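Citrate synthase (Metallosphaera sedula, PDB 6ABX) probably catalyses the condensation of oxaloacetate with acetyl-CoA and water to give citrate and free CoA, a step of the tricarboxylic acid cycle. Local coordinates at residues 69-74 and 116-121; 126-131 and 154-159; 312-317 and 322-327. All blocks are in the same frame, centred on the assembly; numbering follows the deposited sequence.

How the interactions relate
Going down the chain from the N terminus, helix 58-69 ends and its following loop folds onto helix 112-134, so interaction 1 closes a mostly helical excursion of 41 residues. Interaction 2 uses a later part of that same helix, meeting the end of helix 148-157 after a 22-residue connection. Interaction 3 spans just four residues, turning helix 310-316 back on the start of helix 324-343. The three follow in series; none encloses or crosses another. They do touch: I74 packs on I126 and L129 between interactions 1 and 2, while I130 on L323 and a probable R157-to-M317 hydrogen bond join interactions 2 and 3. Helix 112-134 is the common element of the first two.

Interaction 1: residues 69-74 and 116-121; sequences AEERSI and AIKMTA
E71 OE2 touches the methylenes of K118, while the two charges stay further apart. The E71 carboxylate crosses the lysine stem at a slant, OE2 standing 3.1 Å from K118 CE and 3.4 Å from K118 CG. K118 runs extended past CG, which carries its ammonium beyond the carboxylate: E71 OE2 and K118 NZ are 4.3 Å apart, too far for a salt bridge, so the attraction is probably long-range. The bend in the glutamate, chi2 -91°, swings the carboxylate over toward the helix and its lysine.

Van der Waals packing of A121 against the loop backbone and the R72 stem makes up the rest. Its methyl sits against the peptide of E71, with A121 CB 3.5 Å from E71 O, and meets E71 CB at 4.0 Å. R72 comes in beside it, R72 CG lying 3.6 Å from A121 O and 3.9 Å from A121 CB, and only the root of the arginine takes part. A small residue at this point of the helix fits the close approach of the loop backbone, the CA atoms of R72 and A121 being 4.6 Å apart.

The guanidinium of R72 is engaged elsewhere: NH1 bonds to L146 O, and one of its faces rests over A69 CA.

A type I turn from A69 to R72 ends helix 58-69 and lays the chain along helix 112-134, where R72 O bonds to T125 OG1 and I74 packs on K122. Behind this part of the helix, W51 of helix 43-52 backs I117 and helix 198-209 backs M119.

Interaction 2: residues 126-131 and 154-159; sequences IISLIQ and YMIRGE
S128 and I156 bring the two segments closest, their CA atoms 5.3 Å apart, just before G158 takes the chain out of helix 148-157 with a positive phi of 80°. No hydrogen bond joins the segments; the contact is van der Waals packing, with a serine hydroxyl set among methyl and methylene groups.

S128 points into helix 148-157 and is touched by both M155 and I156. Its CB meets M155 CB at 3.6 Å, and its OG sits 3.5 Å from that same M155 CB. The methionine bends at its last torsion, chi3 -58°, which curls CE round to within 3.6 Å of S128 OG. I156 closes in with CD1, 3.6 Å from S128 OG and 3.7 Å from S128 CA. Hemmed in by these carbons, the hydroxyl is satisfied within its own helix, by a hydrogen bond with P124 O one turn earlier.

Q131, the next turn along, also touches I156 CD1, which lies 3.8 Å from Q131 CB. The terminal methyl of I156 thus lies between S128 and Q131, one helical turn apart. The glutamine amide does not join in: it turns away, OE1 accepting from D320 N.

Polar links tie this helix end to its surroundings: I156 O bonds to R132 NH1, and R157 forms a salt bridge with D165 of helix 163-174. Helix 112-134 is packed on other sides too, with helices 76-85 and 91-105 against I126 and I130, and helix 324-343 against I127.

Interaction 3: residues 312-317 and 322-327; sequences LVFYAM and DLFPTI
F314, with CG beside its backbone N (chi1 -73°), sends its ring out of helix 310-316 toward F324 and I327. F324 takes the other course: its CG lies opposite the backbone N (chi1 174°), and this brings the ring back to meet F314. From I327 it is the CG2 methyl that does the touching.

That methyl lies over one face of the F314 ring, displaced toward the rim, with I327 CG2 3.5 Å from F314 CE1. It is a CH-pi contact, CG2 being 3.7 Å from the F314 ring centroid. The rings of F314 and F324 meet rim to rim rather than stacking, centroids 5.1 Å apart and planes at 29°; their shortest modelled carbon distances are doubtful.

Within 322-327, T326 OG1 bonds to L323 O at 2.7 Å, in the carbonyl plane and on a lone pair, while I327 N reaches the same oxygen. Two donors thus share L323 O, in the turn that carries F324 and I327.

Replacing F314 with an alanine would probably open a gap beneath the I327 methyl and leave the F324 ring without its aromatic neighbour. The F324 side chain lies about 5 Å from that of D307, a predicted active-site residue, and about 9 Å from bound citrate. With no hydrogen bond across it, this buried contact holds its helices by dispersion and shape, an apolar layer behind D307 and set back from the citrate.

Interaction 1: residues 69-74 and 116-121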
ATOM      1  N   ALA A  69     -19.202  -6.966  17.071  1.00 13.85           N
ATOM      2  CA  ALA A  69     -18.850  -8.009  18.031  1.00 14.90           C
ATOM      3  C   ALA A  69     -18.916  -9.391  17.357  1.00 15.99           C
ATOM      4  O   ALA A  69     -18.123 -10.296  17.643  1.00 15.40           O
ATOM      5  CB  ALA A  69     -19.746  -7.928  19.230  1.00 15.50           C
ATOM      6  N   GLU A  70     -19.904  -9.562  16.455  1.00 13.37           N
ATOM      7  CA  GLU A  70     -20.103 -10.825  15.773  1.00 15.14           C
ATOM      8  C   GLU A  70     -19.183 -11.008  14.538  1.00 15.83           C
ATOM      9  O   GLU A  70     -19.278 -12.059  13.882  1.00 16.46           O
ATOM     10  CB  GLU A  70     -21.576 -10.962  15.376  1.00 16.38           C
ATOM     11  CG  GLU A  70     -22.510 -11.059  16.542  1.00 16.65           C
ATOM     12  CD  GLU A  70     -22.410 -12.274  17.446  1.00 18.69           C
ATOM     13  OE1 GLU A  70     -22.938 -12.197  18.571  1.00 20.07           O
ATOM     14  OE2 GLU A  70     -21.853 -13.330  17.006  1.00 18.87           O
ATOM     15  N   GLU A  71     -18.197 -10.115  14.282  1.00 13.99           N
ATOM     16  CA  GLU A  71     -17.332 -10.207  13.128  1.00 13.68           C
ATOM     17  C   GLU A  71     -15.845 -10.337  13.534  1.00 12.26           C
ATOM     18  O   GLU A  71     -14.954 -10.213  12.704  1.00 14.60           O
ATOM     19  CB  GLU A  71     -17.515  -9.000  12.226  1.00 18.04           C
ATOM     20  CG  GLU A  71     -18.912  -8.959  11.657  1.00 24.20           C
ATOM     21  CD  GLU A  71     -19.104  -9.646  10.332  1.00 32.65           C
ATOM     22  OE1 GLU A  71     -20.209  -9.455   9.807  1.00 36.38           O
ATOM     23  OE2 GLU A  71     -18.133 -10.332   9.817  1.00 31.96           O
ATOM     24  N   ARG A  72     -15.615 -10.687  14.792  1.00 11.63           N
ATOM     25  CA  ARG A  72     -14.258 -10.674  15.414  1.00 11.68           C
ATOM     26  C   ARG A  72     -13.395 -11.919  15.155  1.00 11.99           C
ATOM     27  O   ARG A  72     -12.169 -11.830  15.419  1.00 12.07           O
ATOM     28  CB  ARG A  72     -14.358 -10.472  16.915  1.00 11.69           C
ATOM     29  CG  ARG A  72     -14.803  -9.084  17.325  1.00 11.82           C
ATOM     30  CD  ARG A  72     -15.040  -9.063  18.817  1.00 12.24           C
ATOM     31  NE  ARG A  72     -15.507  -7.790  19.282  1.00 11.69           N
ATOM     32  CZ  ARG A  72     -16.213  -7.588  20.378  1.00 11.83           C
ATOM     33  NH1 ARG A  72     -16.374  -8.579  21.257  1.00 10.86           N
ATOM     34  NH2 ARG A  72     -16.698  -6.378  20.615  1.00 12.09           N
ATOM     35  N   SER A  73     -13.981 -13.043  14.711  1.00 12.98           N
ATOM     36  CA  SER A  73     -13.251 -14.317  14.559  1.00 13.47           C
ATOM     37  C   SER A  73     -12.342 -14.254  13.349  1.00 14.03           C
ATOM     38  O   SER A  73     -12.735 -13.636  12.342  1.00 15.82           O
ATOM     39  CB  SER A  73     -14.176 -15.519  14.360  1.00 15.42           C
ATOM     40  OG  SER A  73     -14.895 -15.716  15.521  1.00 22.97           O
ATOM     41  N   ILE A  74     -11.202 -14.929  13.452  1.00 13.49           N
ATOM     42  CA  ILE A  74     -10.290 -15.029  12.329  1.00 14.45           C
ATOM     43  C   ILE A  74     -10.253 -16.469  11.808  1.00 14.76           C
ATOM     44  O   ILE A  74     -10.445 -17.443  12.566  1.00 13.78           O
ATOM     45  CB  ILE A  74      -8.902 -14.495  12.709  1.00 15.02           C
ATOM     46  CG1 ILE A  74      -8.333 -15.206  13.938  1.00 14.07           C
ATOM     47  CG2 ILE A  74      -8.952 -12.988  12.904  1.00 15.55           C
ATOM     48  CD1 ILE A  74      -6.900 -14.788  14.298  1.00 15.84           C
ATOM     49  N   ALA A 116     -14.785  -2.849   6.012  1.00 12.53           N
ATOM     50  CA  ALA A 116     -14.115  -1.990   7.016  1.00 12.69           C
ATOM     51  C   ALA A 116     -14.449  -2.495   8.428  1.00 12.71           C
ATOM     52  O   ALA A 116     -13.603  -2.587   9.295  1.00 10.92           O
ATOM     53  CB  ALA A 116     -14.527  -0.554   6.804  1.00 12.72           C
ATOM     54  N   ILE A 117     -15.704  -2.851   8.625  1.00 12.45           N
ATOM     55  CA  ILE A 117     -16.186  -3.387   9.922  1.00 13.52           C
ATOM     56  C   ILE A 117     -15.496  -4.720  10.231  1.00 12.07           C
ATOM     57  O   ILE A 117     -14.982  -4.879  11.361  1.00 12.17           O
ATOM     58  CB  ILE A 117     -17.723  -3.533   9.938  1.00 14.20           C
ATOM     59  CG1 ILE A 117     -18.393  -2.160  10.009  1.00 15.74           C
ATOM     60  CG2 ILE A 117     -18.174  -4.456  11.068  1.00 13.32           C
ATOM     61  CD1 ILE A 117     -19.874  -2.222   9.657  1.00 17.97           C
ATOM     62  N   LYS A 118     -15.348  -5.600   9.226  1.00 12.06           N
ATOM     63  CA  LYS A 118     -14.655  -6.841   9.436  1.00 12.87           C
ATOM     64  C   LYS A 118     -13.201  -6.606   9.871  1.00 11.97           C
ATOM     65  O   LYS A 118     -12.692  -7.234  10.813  1.00 12.55           O
ATOM     66  CB  LYS A 118     -14.729  -7.723   8.195  1.00 15.30           C
ATOM     67  CG  LYS A 118     -16.095  -8.377   8.012  1.00 18.44           C
ATOM     68  CD  LYS A 118     -16.181  -9.187   6.762  1.00 20.62           C
ATOM     69  CE  LYS A 118     -17.437 -10.037   6.796  1.00 26.43           C
ATOM     70  NZ  LYS A 118     -17.621 -10.765   5.525  1.00 33.98           N
ATOM     71  N   MET A 119     -12.497  -5.745   9.159  1.00 12.26           N
ATOM     72  CA  MET A 119     -11.091  -5.477   9.495  1.00 11.56           C
ATOM     73  C   MET A 119     -10.983  -4.886  10.912  1.00 12.02           C
ATOM     74  O   MET A 119     -10.100  -5.258  11.722  1.00 11.60           O
ATOM     75  CB  MET A 119     -10.443  -4.535   8.474  1.00 13.18           C
ATOM     76  CG  MET A 119     -10.159  -5.201   7.140  1.00 12.82           C
ATOM     77  SD  MET A 119      -9.362  -4.072   5.986  1.00 12.87           S
ATOM     78  CE  MET A 119     -10.765  -3.499   5.036  1.00 14.58           C
ATOM     79  N   THR A 120     -11.871  -3.956  11.255  1.00 11.04           N
ATOM     80  CA  THR A 120     -11.842  -3.282  12.515  1.00 10.17           C
ATOM     81  C   THR A 120     -12.122  -4.276  13.659  1.00 11.22           C
ATOM     82  O   THR A 120     -11.468  -4.255  14.687  1.00 11.89           O
ATOM     83  CB  THR A 120     -12.856  -2.129  12.548  1.00 11.32           C
ATOM     84  OG1 THR A 120     -12.552  -1.199  11.493  1.00 12.21           O
ATOM     85  CG2 THR A 120     -12.890  -1.423  13.879  1.00 10.55           C
ATOM     86  N   ALA A 121     -13.033  -5.214  13.439  1.00 10.40           N
ATOM     87  CA  ALA A 121     -13.339  -6.248  14.399  1.00 10.88           C
ATOM     88  C   ALA A 121     -12.183  -7.224  14.572  1.00 10.67           C
ATOM     89  O   ALA A 121     -11.931  -7.704  15.699  1.00 13.12           O
ATOM     90  CB  ALA A 121     -14.610  -7.008  14.024  1.00 10.74           C
TER

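Interaction 2: residues 126-131 and 154-159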
ATOM      1  N   ILE A 126      -6.072 -10.545  15.976  1.00 10.79           N
ATOM      2  CA  ILE A 126      -4.721 -10.871  15.441  1.00 10.56           C
ATOM      3  C   ILE A 126      -3.657 -10.353  16.402  1.00  9.50           C
ATOM      4  O   ILE A 126      -2.698 -11.065  16.764  1.00 10.59           O
ATOM      5  CB  ILE A 126      -4.552 -10.271  14.031  1.00 11.01           C
ATOM      6  CG1 ILE A 126      -5.481 -10.964  13.025  1.00 11.15           C
ATOM      7  CG2 ILE A 126      -3.106 -10.295  13.576  1.00 11.94           C
ATOM      8  CD1 ILE A 126      -5.677 -10.247  11.726  1.00 11.56           C
ATOM      9  N   ILE A 127      -3.794  -9.094  16.843  1.00  9.28           N
ATOM     10  CA  ILE A 127      -2.802  -8.504  17.707  1.00  9.49           C
ATOM     11  C   ILE A 127      -2.685  -9.321  19.002  1.00  9.65           C
ATOM     12  O   ILE A 127      -1.583  -9.584  19.497  1.00  9.31           O
ATOM     13  CB  ILE A 127      -3.144  -7.041  18.026  1.00 10.79           C
ATOM     14  CG1 ILE A 127      -3.025  -6.200  16.750  1.00 10.37           C
ATOM     15  CG2 ILE A 127      -2.241  -6.499  19.125  1.00 11.94           C
ATOM     16  CD1 ILE A 127      -3.513  -4.784  16.930  1.00 10.96           C
ATOM     17  N   SER A 128      -3.843  -9.647  19.565  1.00 10.48           N
ATOM     18  CA  SER A 128      -3.927 -10.395  20.832  1.00 10.76           C
ATOM     19  C   SER A 128      -3.253 -11.785  20.697  1.00 12.58           C
ATOM     20  O   SER A 128      -2.488 -12.185  21.596  1.00 12.00           O
ATOM     21  CB  SER A 128      -5.365 -10.456  21.298  1.00 12.34           C
ATOM     22  OG  SER A 128      -5.871  -9.157  21.569  1.00 12.61           O
ATOM     23  N   LEU A 129      -3.495 -12.480  19.584  1.00 10.82           N
ATOM     24  CA  LEU A 129      -2.857 -13.777  19.333  1.00 12.57           C
ATOM     25  C   LEU A 129      -1.348 -13.636  19.158  1.00 12.70           C
ATOM     26  O   LEU A 129      -0.598 -14.435  19.729  1.00 12.90           O
ATOM     27  CB  LEU A 129      -3.512 -14.429  18.132  1.00 13.21           C
ATOM     28  CG  LEU A 129      -2.963 -15.794  17.740  1.00 14.24           C
ATOM     29  CD1 LEU A 129      -3.021 -16.763  18.910  1.00 14.84           C
ATOM     30  CD2 LEU A 129      -3.786 -16.286  16.563  1.00 14.21           C
ATOM     31  N   ILE A 130      -0.869 -12.543  18.534  1.00 11.04           N
ATOM     32  CA  ILE A 130       0.565 -12.299  18.527  1.00 11.52           C
ATOM     33  C   ILE A 130       1.068 -12.223  19.970  1.00 11.52           C
ATOM     34  O   ILE A 130       2.064 -12.869  20.301  1.00 12.99           O
ATOM     35  CB  ILE A 130       0.958 -11.036  17.728  1.00 10.79           C
ATOM     36  CG1 ILE A 130       0.618 -11.142  16.254  1.00 11.67           C
ATOM     37  CG2 ILE A 130       2.453 -10.722  17.970  1.00 11.80           C
ATOM     38  CD1 ILE A 130       0.760  -9.841  15.483  1.00 12.44           C
ATOM     39  N   GLN A 131       0.435 -11.376  20.796  1.00 11.35           N
ATOM     40  CA  GLN A 131       0.919 -11.138  22.139  1.00 12.25           C
ATOM     41  C   GLN A 131       0.899 -12.416  22.986  1.00 14.26           C
ATOM     42  O   GLN A 131       1.858 -12.664  23.695  1.00 13.38           O
ATOM     43  CB  GLN A 131       0.087 -10.072  22.835  1.00 13.23           C
ATOM     44  CG  GLN A 131       0.522  -9.840  24.255  1.00 15.92           C
ATOM     45  CD  GLN A 131       1.804  -9.080  24.242  1.00 20.27           C
ATOM     46  OE1 GLN A 131       1.823  -7.833  24.089  1.00 23.48           O
ATOM     47  NE2 GLN A 131       2.889  -9.848  24.317  1.00 23.16           N
ATOM     48  N   TYR A 154      -9.524  -8.407  27.391  1.00 11.39           N
ATOM     49  CA  TYR A 154      -9.854  -9.806  27.728  1.00 12.78           C
ATOM     50  C   TYR A 154      -8.989 -10.774  26.905  1.00 12.23           C
ATOM     51  O   TYR A 154      -8.417 -11.715  27.422  1.00 12.39           O
ATOM     52  CB  TYR A 154     -11.342 -10.064  27.492  1.00 13.19           C
ATOM     53  CG  TYR A 154     -11.721 -11.514  27.460  1.00 13.56           C
ATOM     54  CD1 TYR A 154     -11.680 -12.269  28.621  1.00 16.34           C
ATOM     55  CD2 TYR A 154     -12.023 -12.155  26.280  1.00 15.53           C
ATOM     56  CE1 TYR A 154     -11.954 -13.631  28.582  1.00 16.92           C
ATOM     57  CE2 TYR A 154     -12.335 -13.508  26.231  1.00 15.68           C
ATOM     58  CZ  TYR A 154     -12.322 -14.240  27.402  1.00 18.76           C
ATOM     59  OH  TYR A 154     -12.596 -15.590  27.378  1.00 20.26           O
ATOM     60  N   MET A 155      -8.796 -10.488  25.626  1.00 10.81           N
ATOM     61  CA  MET A 155      -8.055 -11.372  24.762  1.00 10.78           C
ATOM     62  C   MET A 155      -6.554 -11.353  25.100  1.00 11.43           C
ATOM     63  O   MET A 155      -5.851 -12.279  24.738  1.00 12.63           O
ATOM     64  CB  MET A 155      -8.269 -11.034  23.293  1.00 11.37           C
ATOM     65  CG  MET A 155      -9.699 -11.359  22.796  1.00 11.61           C
ATOM     66  SD  MET A 155      -9.864 -11.185  21.016  1.00 12.45           S
ATOM     67  CE  MET A 155      -9.359  -9.463  20.855  1.00 12.04           C
ATOM     68  N   ILE A 156      -6.035 -10.243  25.639  1.00 10.99           N
ATOM     69  CA  ILE A 156      -4.625 -10.180  26.088  1.00 14.73           C
ATOM     70  C   ILE A 156      -4.431 -10.869  27.435  1.00 15.58           C
ATOM     71  O   ILE A 156      -3.394 -11.536  27.670  1.00 14.39           O
ATOM     72  CB  ILE A 156      -4.201  -8.687  26.172  1.00 17.81           C
ATOM     73  CG1 ILE A 156      -4.303  -7.986  24.826  1.00 22.32           C
ATOM     74  CG2 ILE A 156      -2.808  -8.550  26.748  1.00 22.63           C
ATOM     75  CD1 ILE A 156      -3.212  -8.427  23.923  1.00 20.29           C
ATOM     76  N   ARG A 157      -5.328 -10.562  28.386  1.00 15.62           N
ATOM     77  CA  ARG A 157      -5.136 -10.969  29.781  1.00 17.66           C
ATOM     78  C   ARG A 157      -5.727 -12.345  30.040  1.00 20.11           C
ATOM     79  O   ARG A 157      -5.271 -13.052  30.951  1.00 20.01           O
ATOM     80  CB  ARG A 157      -5.759  -9.919  30.710  1.00 20.16           C
ATOM     81  CG  ARG A 157      -4.884  -8.674  30.857  1.00 22.59           C
ATOM     82  CD  ARG A 157      -5.535  -7.425  30.377  1.00 28.39           C
ATOM     83  NE  ARG A 157      -4.948  -6.211  30.942  1.00 27.66           N
ATOM     84  CZ  ARG A 157      -5.634  -5.341  31.615  1.00 27.91           C
ATOM     85  NH1 ARG A 157      -6.774  -5.701  32.187  1.00 27.34           N
ATOM     86  NH2 ARG A 157      -5.201  -4.102  31.658  1.00 24.20           N
ATOM     87  N   GLY A 158      -6.778 -12.706  29.312  1.00 17.64           N
ATOM     88  CA  GLY A 158      -7.504 -13.966  29.542  1.00 19.36           C
ATOM     89  C   GLY A 158      -8.476 -13.872  30.694  1.00 20.05           C
ATOM     90  O   GLY A 158      -9.028 -14.879  31.121  1.00 22.37           O
ATOM     91  N   GLU A 159      -8.703 -12.664  31.200  1.00 21.67           N
ATOM     92  CA  GLU A 159      -9.766 -12.390  32.153  1.00 23.80           C
ATOM     93  C   GLU A 159     -10.312 -10.993  31.885  1.00 21.80           C
ATOM     94  O   GLU A 159      -9.624 -10.144  31.300  1.00 19.64           O
ATOM     95  CB  GLU A 159      -9.301 -12.581  33.598  1.00 30.11           C
ATOM     96  CG  GLU A 159      -8.202 -11.676  34.067  1.00 34.12           C
ATOM     97  CD  GLU A 159      -7.921 -11.828  35.566  1.00 45.22           C
ATOM     98  OE1 GLU A 159      -6.740 -11.742  35.961  1.00 50.55           O
ATOM     99  OE2 GLU A 159      -8.887 -12.038  36.350  1.00 54.35           O
TER

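Interaction 3: residues 312-317 and 322-327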
ATOM      1  N   LEU A 312       3.391   4.471  26.511  1.00 14.15           N
ATOM      2  CA  LEU A 312       3.360   4.210  27.937  1.00 16.07           C
ATOM      3  C   LEU A 312       1.983   3.735  28.411  1.00 15.83           C
ATOM      4  O   LEU A 312       1.859   2.787  29.189  1.00 17.51           O
ATOM      5  CB  LEU A 312       3.831   5.477  28.666  1.00 18.18           C
ATOM      6  CG  LEU A 312       3.727   5.437  30.182  1.00 20.15           C
ATOM      7  CD1 LEU A 312       4.449   4.223  30.719  1.00 18.41           C
ATOM      8  CD2 LEU A 312       4.296   6.719  30.760  1.00 21.10           C
ATOM      9  N   VAL A 313       0.918   4.353  27.889  1.00 16.23           N
ATOM     10  CA  VAL A 313      -0.471   3.935  28.205  1.00 15.07           C
ATOM     11  C   VAL A 313      -0.735   2.502  27.728  1.00 15.62           C
ATOM     12  O   VAL A 313      -1.227   1.709  28.502  1.00 16.50           O
ATOM     13  CB  VAL A 313      -1.490   4.931  27.627  1.00 16.58           C
ATOM     14  CG1 VAL A 313      -2.909   4.386  27.640  1.00 16.05           C
ATOM     15  CG2 VAL A 313      -1.411   6.266  28.351  1.00 16.49           C
ATOM     16  N   PHE A 314      -0.355   2.173  26.499  1.00 15.70           N
ATOM     17  CA  PHE A 314      -0.582   0.809  25.972  1.00 15.40           C
ATOM     18  C   PHE A 314       0.279  -0.208  26.733  1.00 15.54           C
ATOM     19  O   PHE A 314      -0.161  -1.311  27.034  1.00 15.72           O
ATOM     20  CB  PHE A 314      -0.331   0.786  24.471  1.00 17.15           C
ATOM     21  CG  PHE A 314      -1.436   1.468  23.707  1.00 20.84           C
ATOM     22  CD1 PHE A 314      -2.743   1.057  23.837  1.00 25.04           C
ATOM     23  CD2 PHE A 314      -1.157   2.488  22.823  1.00 30.92           C
ATOM     24  CE1 PHE A 314      -3.765   1.690  23.139  1.00 26.54           C
ATOM     25  CE2 PHE A 314      -2.189   3.115  22.125  1.00 29.78           C
ATOM     26  CZ  PHE A 314      -3.489   2.748  22.331  1.00 27.68           C
ATOM     27  N   TYR A 315       1.516   0.171  27.088  1.00 15.39           N
ATOM     28  CA  TYR A 315       2.369  -0.675  27.909  1.00 16.67           C
ATOM     29  C   TYR A 315       1.721  -0.933  29.276  1.00 17.06           C
ATOM     30  O   TYR A 315       1.768  -2.079  29.779  1.00 18.65           O
ATOM     31  CB  TYR A 315       3.764  -0.047  28.031  1.00 17.10           C
ATOM     32  CG  TYR A 315       4.723  -0.811  28.910  1.00 17.00           C
ATOM     33  CD1 TYR A 315       5.213  -2.038  28.502  1.00 18.68           C
ATOM     34  CD2 TYR A 315       5.180  -0.304  30.107  1.00 18.34           C
ATOM     35  CE1 TYR A 315       6.096  -2.766  29.284  1.00 19.45           C
ATOM     36  CE2 TYR A 315       6.059  -1.025  30.918  1.00 18.84           C
ATOM     37  CZ  TYR A 315       6.517  -2.256  30.500  1.00 20.33           C
ATOM     38  OH  TYR A 315       7.413  -2.990  31.231  1.00 22.73           O
ATOM     39  N   ALA A 316       1.141   0.099  29.876  1.00 18.00           N
ATOM     40  CA  ALA A 316       0.505   0.046  31.186  1.00 20.55           C
ATOM     41  C   ALA A 316      -0.658  -0.955  31.160  1.00 24.20           C
ATOM     42  O   ALA A 316      -0.966  -1.590  32.149  1.00 26.47           O
ATOM     43  CB  ALA A 316       0.050   1.415  31.619  1.00 23.19           C
ATOM     44  N   MET A 317      -1.280  -1.119  30.004  1.00 19.56           N
ATOM     45  CA  MET A 317      -2.388  -2.012  29.925  1.00 23.18           C
ATOM     46  C   MET A 317      -2.025  -3.442  29.538  1.00 22.14           C
ATOM     47  O   MET A 317      -2.918  -4.292  29.567  1.00 22.92           O
ATOM     48  CB  MET A 317      -3.394  -1.379  28.988  1.00 25.39           C
ATOM     49  CG  MET A 317      -4.026  -0.288  29.808  1.00 32.90           C
ATOM     50  SD  MET A 317      -5.432   0.395  29.063  1.00 35.15           S
ATOM     51  CE  MET A 317      -4.727   0.686  27.445  1.00 34.77           C
ATOM     52  N   ASP A 322       6.562  -3.326  21.136  1.00 20.25           N
ATOM     53  CA  ASP A 322       6.709  -3.312  19.725  1.00 22.70           C
ATOM     54  C   ASP A 322       5.373  -3.676  19.039  1.00 20.09           C
ATOM     55  O   ASP A 322       5.319  -3.653  17.821  1.00 19.41           O
ATOM     56  CB  ASP A 322       7.849  -4.188  19.258  1.00 27.49           C
ATOM     57  CG  ASP A 322       7.505  -5.638  19.401  1.00 27.73           C
ATOM     58  OD1 ASP A 322       6.593  -5.913  20.184  1.00 32.67           O
ATOM     59  OD2 ASP A 322       8.181  -6.472  18.741  1.00 33.52           O
ATOM     60  N   LEU A 323       4.327  -4.003  19.808  1.00 16.24           N
ATOM     61  CA  LEU A 323       2.973  -4.127  19.203  1.00 15.40           C
ATOM     62  C   LEU A 323       2.325  -2.758  19.031  1.00 14.87           C
ATOM     63  O   LEU A 323       1.218  -2.674  18.386  1.00 13.23           O
ATOM     64  CB  LEU A 323       2.122  -5.039  20.080  1.00 17.30           C
ATOM     65  CG  LEU A 323       2.562  -6.493  20.062  1.00 20.63           C
ATOM     66  CD1 LEU A 323       1.575  -7.358  20.809  1.00 23.48           C
ATOM     67  CD2 LEU A 323       2.692  -7.000  18.632  1.00 23.03           C
ATOM     68  N   PHE A 324       2.895  -1.677  19.589  1.00 14.19           N
ATOM     69  CA  PHE A 324       2.156  -0.398  19.588  1.00 15.02           C
ATOM     70  C   PHE A 324       1.755   0.049  18.171  1.00 13.04           C
ATOM     71  O   PHE A 324       0.621   0.506  17.990  1.00 11.86           O
ATOM     72  CB  PHE A 324       2.899   0.759  20.272  1.00 18.03           C
ATOM     73  CG  PHE A 324       2.125   2.054  20.093  1.00 28.85           C
ATOM     74  CD1 PHE A 324       0.796   2.141  20.504  1.00 34.79           C
ATOM     75  CD2 PHE A 324       2.637   3.113  19.357  1.00 36.24           C
ATOM     76  CE1 PHE A 324       0.043   3.284  20.264  1.00 37.79           C
ATOM     77  CE2 PHE A 324       1.887   4.257  19.139  1.00 36.64           C
ATOM     78  CZ  PHE A 324       0.588   4.341  19.579  1.00 37.10           C
ATOM     79  N   PRO A 325       2.597  -0.068  17.117  1.00 12.41           N
ATOM     80  CA  PRO A 325       2.178   0.343  15.778  1.00 11.54           C
ATOM     81  C   PRO A 325       0.957  -0.443  15.274  1.00 10.60           C
ATOM     82  O   PRO A 325       0.087   0.111  14.543  1.00 10.64           O
ATOM     83  CB  PRO A 325       3.374   0.055  14.865  1.00 13.15           C
ATOM     84  CG  PRO A 325       4.574   0.004  15.832  1.00 15.15           C
ATOM     85  CD  PRO A 325       4.057  -0.355  17.204  1.00 13.83           C
ATOM     86  N   THR A 326       0.843  -1.696  15.719  1.00  9.51           N
ATOM     87  CA  THR A 326      -0.333  -2.502  15.289  1.00  9.17           C
ATOM     88  C   THR A 326      -1.595  -1.927  15.943  1.00  9.52           C
ATOM     89  O   THR A 326      -2.721  -1.992  15.330  1.00  9.37           O
ATOM     90  CB  THR A 326      -0.194  -4.013  15.465  1.00 10.37           C
ATOM     91  OG1 THR A 326      -0.183  -4.378  16.846  1.00 10.28           O
ATOM     92  CG2 THR A 326       1.036  -4.573  14.773  1.00 11.19           C
ATOM     93  N   ILE A 327      -1.476  -1.555  17.218  1.00 10.57           N
ATOM     94  CA  ILE A 327      -2.608  -1.022  17.962  1.00 11.47           C
ATOM     95  C   ILE A 327      -3.064   0.298  17.313  1.00 11.56           C
ATOM     96  O   ILE A 327      -4.300   0.563  17.148  1.00 11.41           O
ATOM     97  CB  ILE A 327      -2.237  -0.882  19.448  1.00 12.58           C
ATOM     98  CG1 ILE A 327      -1.897  -2.239  20.048  1.00 13.85           C
ATOM     99  CG2 ILE A 327      -3.372  -0.242  20.220  1.00 13.38           C
ATOM    100  CD1 ILE A 327      -1.190  -2.109  21.369  1.00 14.57           C
TER